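Local coordinates for protein aminofutalosine deaminase (Helicobacter pylori, PDB 7LKK) that deaminates aminofutalosine in the menaquinone pathway, probably accepting adenosine as well, and holds a ferric ion and methylthio-coformycin in its active site, at residues A74-H79 and V130-A135; H270-H275 and F295-P300; C299-R304 and S331-L336; G308-L313 and L347-P352; V323-D328 and D340-F345. All coordinates share one frame; numbering follows the deposited sequence.

Contact 1. Residues A74-H79 and V130-A135; sequences AFINAH and VGSVGA. With FE (Fe (III) ion), chain E.
The carbonyl of Phe75 is gripped by three donors where strand 75-79 runs parallel to strand 130-135. Gly131 N reaches Phe75 O at 2.9 Å and Ser132 N the same O at 3.3 Å, while a water lodged between Phe75 O and Ser132 OG gives it a third bond. Two successive amides converge on one acceptor because the register slips by a residue here, a beta bulge. Beyond it the pairing is regular: Asn77 N donates to Ser132 O over 2.8 Å, nearly straight at 171°, and Asn77 O takes Gly134 N at 2.7 Å. Ser132 OG also bonds Asn376 and Asn152. Asn77 ND2 bonds Gln125 OE1 and Thr327 OG1, and Asn77 CB lies against Val130 CG1 at 3.9 Å. On the other face Ile76 CG1 lies on Ser132 CB. His79 NE2 binds the ferric ion at 2.1 Å, with His81, His221 and Asp328 completing the protein ligands. The backbone bonds run as far as Asn77 O and Gly134 N; beyond them CA-H...O contacts, such as His79 CA to Gly134 O, continue toward the metal, consistent with a well-placed His79 at the C-terminal end of its strand.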
# COMPACT_ATOMS: atom_id res chain seq x y z
N ALA A 74 6.09 21.01 -5.64
CA ALA A 74 5.44 20.03 -6.50
C ALA A 74 6.34 18.81 -6.66
O ALA A 74 7.57 18.90 -6.65
CB ALA A 74 5.12 20.64 -7.87
N PHE A 75 5.71 17.65 -6.80
CA PHE A 75 6.46 16.41 -6.88
C PHE A 75 7.13 16.26 -8.24
O PHE A 75 6.74 16.89 -9.23
CB PHE A 75 5.55 15.20 -6.64
CG PHE A 75 5.06 15.08 -5.22
CD1 PHE A 75 5.94 15.22 -4.16
CD2 PHE A 75 3.73 14.83 -4.96
CE1 PHE A 75 5.49 15.11 -2.86
CE2 PHE A 75 3.27 14.72 -3.67
CZ PHE A 75 4.15 14.86 -2.61
N ILE A 76 8.16 15.42 -8.28
CA ILE A 76 8.79 14.98 -9.51
C ILE A 76 8.63 13.47 -9.60
O ILE A 76 9.02 12.75 -8.67
CB ILE A 76 10.27 15.38 -9.58
CG1 ILE A 76 10.42 16.90 -9.71
CG2 ILE A 76 10.96 14.68 -10.74
CD1 ILE A 76 10.55 17.62 -8.39
N ASN A 77 8.03 13.00 -10.69
CA ASN A 77 7.86 11.57 -10.95
C ASN A 77 8.83 11.22 -12.08
O ASN A 77 8.53 11.42 -13.26
CB ASN A 77 6.41 11.25 -11.32
CG ASN A 77 6.14 9.76 -11.40
OD1 ASN A 77 7.01 8.94 -11.06
ND2 ASN A 77 4.94 9.39 -11.83
N ALA A 78 10.00 10.70 -11.71
CA ALA A 78 11.14 10.63 -12.61
C ALA A 78 11.09 9.47 -13.60
O ALA A 78 11.97 9.39 -14.46
CB ALA A 78 12.44 10.55 -11.80
N HIS A 79 10.11 8.58 -13.50
CA HIS A 79 10.08 7.39 -14.36
C HIS A 79 8.64 6.91 -14.50
O HIS A 79 8.09 6.33 -13.56
CB HIS A 79 10.97 6.29 -13.79
CG HIS A 79 11.13 5.11 -14.70
ND1 HIS A 79 12.05 5.09 -15.73
CD2 HIS A 79 10.50 3.92 -14.74
CE1 HIS A 79 11.98 3.93 -16.36
NE2 HIS A 79 11.04 3.21 -15.78
N VAL A 130 2.01 16.18 -8.61
CA VAL A 130 3.18 16.02 -9.47
C VAL A 130 3.24 17.17 -10.46
O VAL A 130 2.26 17.43 -11.18
CB VAL A 130 3.15 14.66 -10.20
CG1 VAL A 130 4.32 14.53 -11.15
CG2 VAL A 130 3.14 13.52 -9.20
N GLY A 131 4.38 17.86 -10.51
CA GLY A 131 4.57 18.96 -11.43
C GLY A 131 5.51 18.64 -12.57
O GLY A 131 5.48 19.31 -13.61
N SER A 132 6.35 17.63 -12.40
CA SER A 132 7.36 17.27 -13.39
C SER A 132 7.40 15.76 -13.54
O SER A 132 7.27 15.02 -12.55
CB SER A 132 8.75 17.79 -12.99
OG SER A 132 8.72 19.17 -12.66
N VAL A 133 7.59 15.29 -14.77
CA VAL A 133 7.57 13.86 -15.07
C VAL A 133 8.77 13.50 -15.94
O VAL A 133 9.13 14.25 -16.86
CB VAL A 133 6.26 13.43 -15.76
CG1 VAL A 133 5.09 13.50 -14.78
CG2 VAL A 133 5.98 14.30 -16.99
N GLY A 134 9.39 12.37 -15.64
CA GLY A 134 10.32 11.72 -16.54
C GLY A 134 9.59 10.64 -17.32
O GLY A 134 9.33 9.56 -16.78
N ALA A 135 9.23 10.93 -18.57
CA ALA A 135 8.38 10.05 -19.36
C ALA A 135 9.22 9.20 -20.30
O ALA A 135 9.87 9.73 -21.21
CB ALA A 135 7.36 10.87 -20.15
FE FE E . 10.17 1.53 -16.63
O HOH W 1 7.59 19.53 -10.11

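Contact 2. Residues H270-H275 and F295-P300; sequences HTLFVH and FLITCP. With EDO (1,2-ethanediol), chain H.
A first torsion near 180° in His270 (chi1 -179°) carries its imidazole across to Phe295, whose own chi1 of -67° turns the phenyl ring to meet it. Phe295 CE2 comes over one face of the imidazole toward its rim, 3.3 Å from His270 CE1, the two planes inclined at 31°. His270 NE2 is held by the carbonyl of Ala371. Farther along this face, Leu272 CD2 touches Ile297 CD1 at 3.8 Å, and Val274 CG2 rests on Ile297 CB at 4.0 Å; behind the sheet Phe273 CB meets Leu296 CD2. Four backbone bonds alternate between the strands, the last from His275 N to Ile297 O at 2.8 Å. A water joins His275 O to Thr298 OG1. Val274 CG1 lies over the centre of one face of the His275 ring and also touches Cys299 SG, which is 3.9 Å from His275 CE1. His275 NE2 bonds the O8 hydroxyl of the inhibitor. Parallel strands joined through helix 281-291 form a beta-alpha-beta unit of the amidohydrolase TIM barrel, with the pocket residue at the C-terminal end of its strand.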
# COMPACT_ATOMS: atom_id res chain seq x y z
N HIS A 270 25.33 11.66 -17.13
CA HIS A 270 24.19 11.90 -16.24
C HIS A 270 23.13 10.87 -16.61
O HIS A 270 22.33 11.08 -17.52
CB HIS A 270 23.68 13.34 -16.40
CG HIS A 270 22.52 13.68 -15.51
ND1 HIS A 270 22.52 14.80 -14.70
CD2 HIS A 270 21.33 13.07 -15.32
CE1 HIS A 270 21.37 14.85 -14.05
NE2 HIS A 270 20.63 13.82 -14.40
N THR A 271 23.12 9.75 -15.89
CA THR A 271 22.28 8.60 -16.24
C THR A 271 21.44 8.17 -15.05
O THR A 271 21.96 7.98 -13.95
CB THR A 271 23.13 7.42 -16.73
OG1 THR A 271 23.86 7.81 -17.91
CG2 THR A 271 22.24 6.24 -17.08
N LEU A 272 20.14 8.01 -15.28
CA LEU A 272 19.23 7.44 -14.29
C LEU A 272 19.25 5.92 -14.40
O LEU A 272 19.06 5.37 -15.49
CB LEU A 272 17.81 7.96 -14.49
CG LEU A 272 17.42 9.36 -14.01
CD1 LEU A 272 18.16 10.44 -14.79
CD2 LEU A 272 15.92 9.55 -14.13
N PHE A 273 19.48 5.25 -13.28
CA PHE A 273 19.44 3.80 -13.19
C PHE A 273 18.20 3.40 -12.41
O PHE A 273 18.07 3.76 -11.23
CB PHE A 273 20.70 3.25 -12.52
CG PHE A 273 21.89 3.19 -13.43
CD1 PHE A 273 22.65 4.32 -13.66
CD2 PHE A 273 22.26 2.00 -14.04
CE1 PHE A 273 23.75 4.28 -14.50
CE2 PHE A 273 23.36 1.95 -14.88
CZ PHE A 273 24.10 3.09 -15.11
N VAL A 274 17.28 2.68 -13.06
CA VAL A 274 15.97 2.37 -12.51
C VAL A 274 15.97 0.94 -11.97
O VAL A 274 16.56 0.04 -12.57
CB VAL A 274 14.87 2.56 -13.57
CG1 VAL A 274 13.49 2.36 -12.96
CG2 VAL A 274 14.99 3.94 -14.20
N HIS A 275 15.30 0.76 -10.82
CA HIS A 275 15.05 -0.52 -10.15
C HIS A 275 16.25 -0.96 -9.32
O HIS A 275 16.32 -0.64 -8.13
CB HIS A 275 14.64 -1.60 -11.17
CG HIS A 275 13.43 -1.23 -11.97
ND1 HIS A 275 12.23 -0.89 -11.39
CD2 HIS A 275 13.24 -1.13 -13.31
CE1 HIS A 275 11.35 -0.61 -12.33
NE2 HIS A 275 11.94 -0.74 -13.51
N PHE A 295 21.87 8.40 -10.86
CA PHE A 295 20.67 8.66 -10.06
C PHE A 295 19.84 7.38 -9.99
O PHE A 295 19.25 6.97 -11.00
CB PHE A 295 19.86 9.81 -10.64
CG PHE A 295 20.55 11.14 -10.55
CD1 PHE A 295 20.41 11.93 -9.42
CD2 PHE A 295 21.34 11.60 -11.59
CE1 PHE A 295 21.05 13.16 -9.34
CE2 PHE A 295 21.98 12.82 -11.51
CZ PHE A 295 21.84 13.60 -10.38
N LEU A 296 19.78 6.76 -8.82
CA LEU A 296 18.98 5.56 -8.64
C LEU A 296 17.50 5.91 -8.52
O LEU A 296 17.12 6.78 -7.73
CB LEU A 296 19.43 4.80 -7.39
CG LEU A 296 20.87 4.27 -7.39
CD1 LEU A 296 21.07 3.30 -6.24
CD2 LEU A 296 21.20 3.60 -8.72
N ILE A 297 16.68 5.24 -9.32
CA ILE A 297 15.23 5.41 -9.29
C ILE A 297 14.61 4.11 -8.80
O ILE A 297 14.96 3.03 -9.29
CB ILE A 297 14.67 5.79 -10.67
CG1 ILE A 297 15.54 6.87 -11.33
CG2 ILE A 297 13.22 6.25 -10.55
CD1 ILE A 297 15.52 8.21 -10.62
N THR A 298 13.71 4.20 -7.83
CA THR A 298 13.08 3.03 -7.25
C THR A 298 11.57 3.08 -7.47
O THR A 298 10.95 4.14 -7.35
CB THR A 298 13.41 2.90 -5.75
OG1 THR A 298 12.92 1.65 -5.26
CG2 THR A 298 12.81 4.05 -4.94
N CYS A 299 11.00 1.93 -7.83
CA CYS A 299 9.57 1.81 -8.11
C CYS A 299 9.02 0.68 -7.26
O CYS A 299 8.99 -0.48 -7.68
CB CYS A 299 9.32 1.56 -9.60
SG CYS A 299 10.12 2.75 -10.71
N PRO A 300 8.57 0.98 -6.03
CA PRO A 300 8.21 -0.10 -5.09
C PRO A 300 7.09 -1.01 -5.56
O PRO A 300 7.19 -2.23 -5.39
CB PRO A 300 7.83 0.66 -3.81
CG PRO A 300 7.64 2.08 -4.20
CD PRO A 300 8.50 2.31 -5.40
C1 EDO H . 25.90 12.45 -20.97
O1 EDO H . 24.90 12.36 -19.95
C2 EDO H . 25.81 13.82 -21.64
O2 EDO H . 24.63 13.87 -22.45
O HOH W 2 13.77 -0.15 -7.17

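Contact 3. Residues C299-R304 and S331-L336; sequences CPFSNR and SSNISL
Phe301, in the first turn of helix 300-304, meets Asn333 with its near end and Ile334 with its far end. The carboxamide of Asn333 lies nearly parallel to the phenyl ring, the planes 8° apart, with OD1 out of the ring plane near CG and 3.3 Å from Phe301 CD1. Phe301 CZ meets Ile334 CD1 at 3.6 Å; the first torsion of Ile334 (chi1 63°) turns CG1 and CD1 toward the ring. Asn333 OD1 accepts from Ile334 N at 2.8 Å, on a lone pair in its carbonyl plane, while ND2 bonds Glu341 and the carbonyl of Thr327. Leu407 of the second subunit packs on Phe301, and Arg343 of that subunit on Ile334. The short helix and the loop 331-336 follow the C-terminal ends of barrel strands 294-298 and 323-325, where amidohydrolases build their active sites, and Ser331 lines the inhibitor pocket. Next along the helix, Ser302 sets its CA 3.2 Å from Ser332 O. Ser302 OG, anti to the backbone N (chi1 170°), approaches Ser332 OG at 3.2 Å and is hydrogen-bonded to the metal ligand Asp328, to which Ser332 OG adds a weak bond. Arg304 NE, farther on, bonds Leu346 O of the second subunit.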
# COMPACT_ATOMS: atom_id res chain seq x y z
N CYS A 299 11.00 1.93 -7.83
CA CYS A 299 9.57 1.81 -8.11
C CYS A 299 9.02 0.68 -7.26
O CYS A 299 8.99 -0.48 -7.68
CB CYS A 299 9.32 1.56 -9.60
SG CYS A 299 10.12 2.75 -10.71
N PRO A 300 8.57 0.98 -6.03
CA PRO A 300 8.21 -0.10 -5.09
C PRO A 300 7.09 -1.01 -5.56
O PRO A 300 7.19 -2.23 -5.39
CB PRO A 300 7.83 0.66 -3.81
CG PRO A 300 7.64 2.08 -4.20
CD PRO A 300 8.50 2.31 -5.40
N PHE A 301 6.01 -0.46 -6.12
CA PHE A 301 4.89 -1.32 -6.50
C PHE A 301 5.23 -2.19 -7.70
O PHE A 301 4.91 -3.38 -7.73
CB PHE A 301 3.64 -0.48 -6.78
CG PHE A 301 2.35 -1.19 -6.48
CD1 PHE A 301 1.76 -2.02 -7.42
CD2 PHE A 301 1.73 -1.04 -5.24
CE1 PHE A 301 0.57 -2.68 -7.14
CE2 PHE A 301 0.55 -1.70 -4.96
CZ PHE A 301 -0.03 -2.52 -5.91
N SER A 302 5.90 -1.61 -8.70
CA SER A 302 6.35 -2.39 -9.85
C SER A 302 7.30 -3.51 -9.43
O SER A 302 7.19 -4.64 -9.91
CB SER A 302 7.01 -1.48 -10.88
OG SER A 302 7.65 -2.24 -11.89
N ASN A 303 8.24 -3.20 -8.52
CA ASN A 303 9.17 -4.22 -8.05
C ASN A 303 8.43 -5.37 -7.37
O ASN A 303 8.83 -6.53 -7.51
CB ASN A 303 10.18 -3.60 -7.08
CG ASN A 303 11.14 -2.65 -7.75
OD1 ASN A 303 11.23 -2.58 -8.98
ND2 ASN A 303 11.87 -1.89 -6.94
N ARG A 304 7.38 -5.06 -6.61
CA ARG A 304 6.62 -6.11 -5.93
C ARG A 304 5.84 -6.96 -6.93
O ARG A 304 5.71 -8.18 -6.74
CB ARG A 304 5.66 -5.50 -4.91
CG ARG A 304 4.94 -6.52 -4.04
CD ARG A 304 5.93 -7.32 -3.20
NE ARG A 304 5.29 -8.41 -2.47
CZ ARG A 304 5.40 -9.69 -2.80
NH1 ARG A 304 6.12 -10.05 -3.85
NH2 ARG A 304 4.78 -10.61 -2.07
N SER A 331 1.56 -0.34 -16.81
CA SER A 331 1.99 -1.67 -17.22
C SER A 331 2.52 -2.49 -16.04
O SER A 331 2.61 -3.72 -16.15
CB SER A 331 3.07 -1.57 -18.30
OG SER A 331 3.92 -0.46 -18.06
N SER A 332 2.87 -1.84 -14.93
CA SER A 332 3.39 -2.54 -13.76
C SER A 332 2.98 -1.82 -12.48
O SER A 332 3.76 -1.71 -11.53
CB SER A 332 4.91 -2.68 -13.83
OG SER A 332 5.53 -1.43 -14.12
N ASN A 333 1.74 -1.32 -12.44
CA ASN A 333 1.23 -0.62 -11.27
C ASN A 333 -0.29 -0.55 -11.39
O ASN A 333 -0.85 -0.78 -12.47
CB ASN A 333 1.84 0.78 -11.14
CG ASN A 333 1.96 1.24 -9.69
OD1 ASN A 333 1.12 0.93 -8.85
ND2 ASN A 333 3.02 1.99 -9.40
N ILE A 334 -0.94 -0.23 -10.28
CA ILE A 334 -2.38 -0.03 -10.26
C ILE A 334 -2.77 1.43 -10.16
O ILE A 334 -3.95 1.76 -10.39
CB ILE A 334 -3.05 -0.82 -9.11
CG1 ILE A 334 -2.54 -0.33 -7.76
CG2 ILE A 334 -2.81 -2.32 -9.28
CD1 ILE A 334 -3.25 -0.97 -6.57
N SER A 335 -1.83 2.32 -9.84
CA SER A 335 -2.13 3.74 -9.70
C SER A 335 -0.92 4.55 -10.12
O SER A 335 0.23 4.14 -9.91
CB SER A 335 -2.52 4.08 -8.25
OG SER A 335 -2.55 5.48 -8.06
N LEU A 336 -1.18 5.71 -10.72
CA LEU A 336 -0.13 6.65 -11.08
C LEU A 336 -0.07 7.84 -10.13
O LEU A 336 0.70 8.77 -10.36
CB LEU A 336 -0.32 7.14 -12.52
CG LEU A 336 -0.04 6.11 -13.61
CD1 LEU A 336 0.14 6.79 -14.96
CD2 LEU A 336 1.17 5.25 -13.27

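Contact 4. Residues G308-L313 and L347-P352; sequences GKALDL and LSHNMP
His349 and Leu313 bury the most surface here, and they meet ring face to branched tip. Leu313 CD1 stands over the imidazole of His349, 3.7 Å from its centroid and 18° off the normal, a CH-pi contact displaced toward the rim, while CG of the same leucine comes 3.5 Å from His349 ND1. The two side chains cross at about a right angle. His349 places its ring beside its own backbone N (chi1 -53°), which carries the ND1-CE1 edge to the loop 308-312. In the ring plane at that edge lies the carbonyl of Leu311, its O 3.0 Å from His349 CE1; its approach to ND1 is too poorly angled for a hydrogen bond. A water at the same edge serves His349 ND1 instead, at 2.7 Å, and accepts from Leu313 N at 3.0 Å, so one molecule joins the imidazole to the start of helix 313-318. Met351 and Ala310 contribute about equally, well behind these two. The Met351 chain is extended as far as SD and bends at the last torsion (chi3 -65°), bringing Met351 CE to 4.1 Å from Leu313 CB, and Ala310 CB touches Ser348 O. Arg304 of the second subunit reaches Met351 O. Leu356 of helix 353-364 lies against Leu313, His349 and Met351, and Phe345 of helix 338-348 meets the imidazole, so the contact fills the junction of three helices on the outside of the barrel.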
# COMPACT_ATOMS: atom_id res chain seq x y z
N GLY A 308 9.25 -9.26 -7.37
CA GLY A 308 8.85 -9.48 -6.00
C GLY A 308 9.87 -9.11 -4.95
O GLY A 308 9.64 -9.37 -3.77
N LYS A 309 11.01 -8.54 -5.35
CA LYS A 309 12.06 -8.15 -4.42
C LYS A 309 12.17 -6.63 -4.37
O LYS A 309 12.18 -5.98 -5.42
CB LYS A 309 13.41 -8.76 -4.82
CG LYS A 309 14.60 -8.15 -4.08
CD LYS A 309 15.92 -8.59 -4.69
CE LYS A 309 17.07 -8.42 -3.70
NZ LYS A 309 16.66 -7.71 -2.46
N ALA A 310 12.23 -6.08 -3.16
CA ALA A 310 12.36 -4.64 -2.97
C ALA A 310 13.82 -4.23 -3.01
O ALA A 310 14.73 -5.01 -2.71
CB ALA A 310 11.73 -4.22 -1.64
N LEU A 311 14.05 -2.98 -3.41
CA LEU A 311 15.39 -2.40 -3.36
C LEU A 311 15.89 -2.33 -1.92
O LEU A 311 15.19 -1.83 -1.04
CB LEU A 311 15.39 -1.01 -4.00
CG LEU A 311 16.73 -0.26 -4.05
CD1 LEU A 311 17.76 -1.05 -4.82
CD2 LEU A 311 16.54 1.12 -4.67
N ASP A 312 17.10 -2.83 -1.69
CA ASP A 312 17.71 -2.78 -0.36
C ASP A 312 18.23 -1.37 -0.11
O ASP A 312 19.28 -0.99 -0.63
CB ASP A 312 18.82 -3.82 -0.25
CG ASP A 312 19.25 -4.07 1.18
OD1 ASP A 312 19.59 -3.10 1.89
OD2 ASP A 312 19.23 -5.24 1.61
N LEU A 313 17.49 -0.60 0.69
CA LEU A 313 17.88 0.79 0.93
C LEU A 313 19.17 0.89 1.73
O LEU A 313 19.94 1.84 1.54
CB LEU A 313 16.75 1.53 1.65
CG LEU A 313 15.48 1.77 0.83
CD1 LEU A 313 14.45 2.50 1.65
CD2 LEU A 313 15.80 2.54 -0.45
N LEU A 347 5.45 0.92 2.99
CA LEU A 347 5.12 -0.46 3.33
C LEU A 347 6.18 -1.45 2.87
O LEU A 347 6.23 -2.56 3.40
CB LEU A 347 3.77 -0.84 2.72
CG LEU A 347 2.55 -0.08 3.24
CD1 LEU A 347 1.34 -0.36 2.37
CD2 LEU A 347 2.27 -0.46 4.69
N SER A 348 7.03 -1.07 1.92
CA SER A 348 7.95 -1.99 1.28
C SER A 348 9.32 -2.05 1.95
O SER A 348 10.16 -2.85 1.52
CB SER A 348 8.13 -1.60 -0.19
OG SER A 348 6.89 -1.61 -0.87
N HIS A 349 9.57 -1.24 2.98
CA HIS A 349 10.88 -1.21 3.62
C HIS A 349 10.70 -1.15 5.13
O HIS A 349 9.83 -0.44 5.63
CB HIS A 349 11.70 -0.02 3.13
CG HIS A 349 11.82 0.04 1.64
ND1 HIS A 349 12.83 -0.58 0.94
CD2 HIS A 349 11.04 0.65 0.71
CE1 HIS A 349 12.68 -0.35 -0.35
NE2 HIS A 349 11.60 0.39 -0.52
N ASN A 350 11.55 -1.89 5.85
CA ASN A 350 11.43 -2.04 7.29
C ASN A 350 12.26 -1.03 8.08
O ASN A 350 12.41 -1.18 9.29
CB ASN A 350 11.81 -3.47 7.70
CG ASN A 350 13.31 -3.74 7.58
OD1 ASN A 350 14.02 -3.04 6.85
ND2 ASN A 350 13.78 -4.75 8.28
N MET A 351 12.80 -0.02 7.40
CA MET A 351 13.49 1.07 8.08
C MET A 351 12.54 1.78 9.05
O MET A 351 11.32 1.82 8.82
CB MET A 351 14.02 2.06 7.04
CG MET A 351 14.85 3.20 7.59
SD MET A 351 15.36 4.32 6.29
CE MET A 351 16.43 3.25 5.33
N PRO A 352 13.06 2.32 10.17
CA PRO A 352 12.24 3.16 11.06
C PRO A 352 11.39 4.16 10.29
O PRO A 352 11.90 4.91 9.45
CB PRO A 352 13.28 3.85 11.94
CG PRO A 352 14.35 2.81 12.09
CD PRO A 352 14.37 2.02 10.79
O HOH W 3 15.04 -1.52 2.07

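Contact 5. Residues V323-D328 and D340-F345; sequences VSVATD and DELRAF. With MCF ((8R)-3-(5-S-methyl-5-thio-beta-D-ribofuranosyl)-3,6,7,8-tetrahydroimidazo[4,5-d][1,3]diazepin-8-ol), chain J.
Glu341 of helix 340-345 extends over the backbone of Ala326 and Thr327. Glu341 CB rests 3.9 Å from the methyl CG2 of Thr327. Its CG, placed anti to the backbone N (chi1 -162°), comes 3.4 Å from Ala326 O and also lies near Val325 CG1. The chain then bends at chi2 (68°), turning the carboxylate along the backbone of residues 326-327. CD lies over that backbone, near Ala326 O and Thr327 CA, and OE1 approaches Thr327 CA and bonds Asn333 ND2. Glu341 OE2 accepts from a water, whose O is 2.6 Å away. That water also gives a weak bond to Thr327 O, and OE2 takes the amide of Phe301 as well. With so many donors round it the carboxylate is probably ionised. Beside it Val325 supplies the apolar part: Val325 CG1 touches Leu342 CD2 at 3.8 Å, and CG2 sits over the centre of the Phe345 ring, 4.0 Å from its centroid, as a CH-pi contact. Thr327 OG1 donates to Asp328 O at 2.9 Å. Asp328, a ligand of the ferric ion, has OD2 3.2 Å from C8 of methylthio-coformycin. Strand 323-325 pairs with strand 294-298, and segment 340-345 of helix 338-348 runs at 128° to it, with helix 353-364 packed against Leu342 and Phe345 and Pro300 of helix 300-305 touching Val325.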
# COMPACT_ATOMS: atom_id res chain seq x y z
N VAL A 323 18.04 7.67 -3.49
CA VAL A 323 17.00 7.20 -4.40
C VAL A 323 15.97 8.29 -4.63
O VAL A 323 15.72 9.15 -3.77
CB VAL A 323 16.32 5.92 -3.87
CG1 VAL A 323 17.33 4.80 -3.72
CG2 VAL A 323 15.62 6.19 -2.54
N SER A 324 15.38 8.26 -5.82
CA SER A 324 14.13 8.94 -6.13
C SER A 324 13.04 7.89 -6.34
O SER A 324 13.30 6.80 -6.86
CB SER A 324 14.26 9.81 -7.38
OG SER A 324 15.40 10.66 -7.30
N VAL A 325 11.82 8.22 -5.92
CA VAL A 325 10.70 7.30 -5.96
C VAL A 325 9.80 7.65 -7.13
O VAL A 325 9.39 8.81 -7.28
CB VAL A 325 9.91 7.33 -4.64
CG1 VAL A 325 8.78 6.30 -4.67
CG2 VAL A 325 10.84 7.07 -3.46
N ALA A 326 9.48 6.66 -7.96
CA ALA A 326 8.67 6.85 -9.16
C ALA A 326 7.61 5.77 -9.26
O ALA A 326 7.73 4.69 -8.68
CB ALA A 326 9.54 6.85 -10.43
N THR A 327 6.55 6.08 -10.02
CA THR A 327 5.39 5.20 -10.13
C THR A 327 5.57 4.10 -11.16
O THR A 327 4.83 3.11 -11.11
CB THR A 327 4.15 6.01 -10.51
OG1 THR A 327 4.36 6.65 -11.77
CG2 THR A 327 3.86 7.07 -9.45
N ASP A 328 6.52 4.25 -12.09
CA ASP A 328 6.56 3.44 -13.30
C ASP A 328 5.27 3.67 -14.07
O ASP A 328 4.59 4.68 -13.86
CB ASP A 328 6.77 1.95 -12.98
CG ASP A 328 7.80 1.30 -13.88
OD1 ASP A 328 8.14 1.89 -14.92
OD2 ASP A 328 8.27 0.19 -13.55
N ASP A 340 0.16 7.54 -3.71
CA ASP A 340 -0.04 6.10 -3.54
C ASP A 340 1.28 5.35 -3.58
O ASP A 340 1.52 4.43 -2.79
CB ASP A 340 -0.99 5.57 -4.62
CG ASP A 340 -2.43 6.00 -4.40
OD1 ASP A 340 -2.73 6.60 -3.35
OD2 ASP A 340 -3.26 5.74 -5.30
N GLU A 341 2.17 5.74 -4.51
CA GLU A 341 3.47 5.08 -4.62
C GLU A 341 4.30 5.30 -3.37
O GLU A 341 5.03 4.40 -2.93
CB GLU A 341 4.21 5.60 -5.85
CG GLU A 341 5.36 4.72 -6.30
CD GLU A 341 4.88 3.39 -6.86
OE1 GLU A 341 3.74 3.33 -7.36
OE2 GLU A 341 5.65 2.41 -6.79
N LEU A 342 4.22 6.50 -2.78
CA LEU A 342 4.99 6.79 -1.57
C LEU A 342 4.50 5.96 -0.39
O LEU A 342 5.30 5.50 0.43
CB LEU A 342 4.94 8.28 -1.26
CG LEU A 342 5.63 9.16 -2.30
CD1 LEU A 342 5.44 10.64 -1.99
CD2 LEU A 342 7.11 8.81 -2.40
N ARG A 343 3.18 5.76 -0.28
CA ARG A 343 2.66 4.90 0.77
C ARG A 343 3.06 3.45 0.55
O ARG A 343 3.37 2.74 1.51
CB ARG A 343 1.14 5.03 0.86
CG ARG A 343 0.67 6.31 1.55
CD ARG A 343 -0.83 6.36 1.68
NE ARG A 343 -1.49 6.70 0.42
CZ ARG A 343 -1.72 7.94 0.01
NH1 ARG A 343 -1.34 8.97 0.75
NH2 ARG A 343 -2.32 8.15 -1.16
N ALA A 344 3.07 2.99 -0.70
CA ALA A 344 3.60 1.66 -0.99
C ALA A 344 5.07 1.58 -0.60
O ALA A 344 5.52 0.56 -0.07
CB ALA A 344 3.41 1.32 -2.47
N PHE A 345 5.82 2.65 -0.85
CA PHE A 345 7.22 2.72 -0.46
C PHE A 345 7.39 2.55 1.05
O PHE A 345 8.27 1.82 1.51
CB PHE A 345 7.80 4.06 -0.93
CG PHE A 345 9.26 4.25 -0.66
CD1 PHE A 345 10.22 3.63 -1.44
CD2 PHE A 345 9.69 5.08 0.37
CE1 PHE A 345 11.57 3.81 -1.20
CE2 PHE A 345 11.03 5.27 0.62
CZ PHE A 345 11.98 4.64 -0.17
O8 MCF J . 10.25 -0.39 -16.23
C8 MCF J . 9.10 -1.19 -16.29
C7 MCF J . 9.40 -2.67 -16.05
N6 MCF J . 10.71 -3.01 -16.54
C5 MCF J . 11.09 -2.63 -17.89
N4 MCF J . 10.26 -1.89 -18.83
C10 MCF J . 8.88 -1.35 -18.80
C9 MCF J . 8.30 -0.99 -17.60
N1 MCF J . 7.08 -0.54 -17.86
C2 MCF J . 6.87 -0.58 -19.17
N3 MCF J . 7.97 -1.07 -19.74
C1S MCF J . 8.10 -1.28 -21.22
C2S MCF J . 9.47 -0.84 -21.80
O2S MCF J . 9.47 0.50 -22.06
O4S MCF J . 8.04 -2.52 -21.49
C4S MCF J . 8.85 -2.72 -22.88
C3S MCF J . 9.55 -1.64 -23.09
O3S MCF J . 8.92 -0.86 -24.21
C5S MCF J . 9.77 -3.93 -22.75
S5S MCF J . 9.98 -4.70 -24.38
C6S MCF J . 11.47 -5.74 -24.36
O HOH W 4 6.15 1.20 -9.03

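In the fold
From the N terminus, contact 1 closes first, pairing strands 69-80 and 130-137; 50 residues separate its two segments. Contact 2 follows in series, joining barrel strands 269-275 and 294-298, and runs straight into contact 3, sharing Cys299 and Pro300. Contact 3 ties helix 300-305 to loop 331-336, contact 4 the loop before helix 313-318 to the end of helix 338-348, and contact 5 strand 323-325 to that same helix. Contacts 3 and 4 cross, as do 3 and 5, whereas contact 5 nests inside the loop closed by contact 4. Metal ligands His79 and Asp328 come from contacts 1 and 5, with pocket residue His275 of contact 2 beside them; contacts 3, 4 and 5 all touch the second subunit.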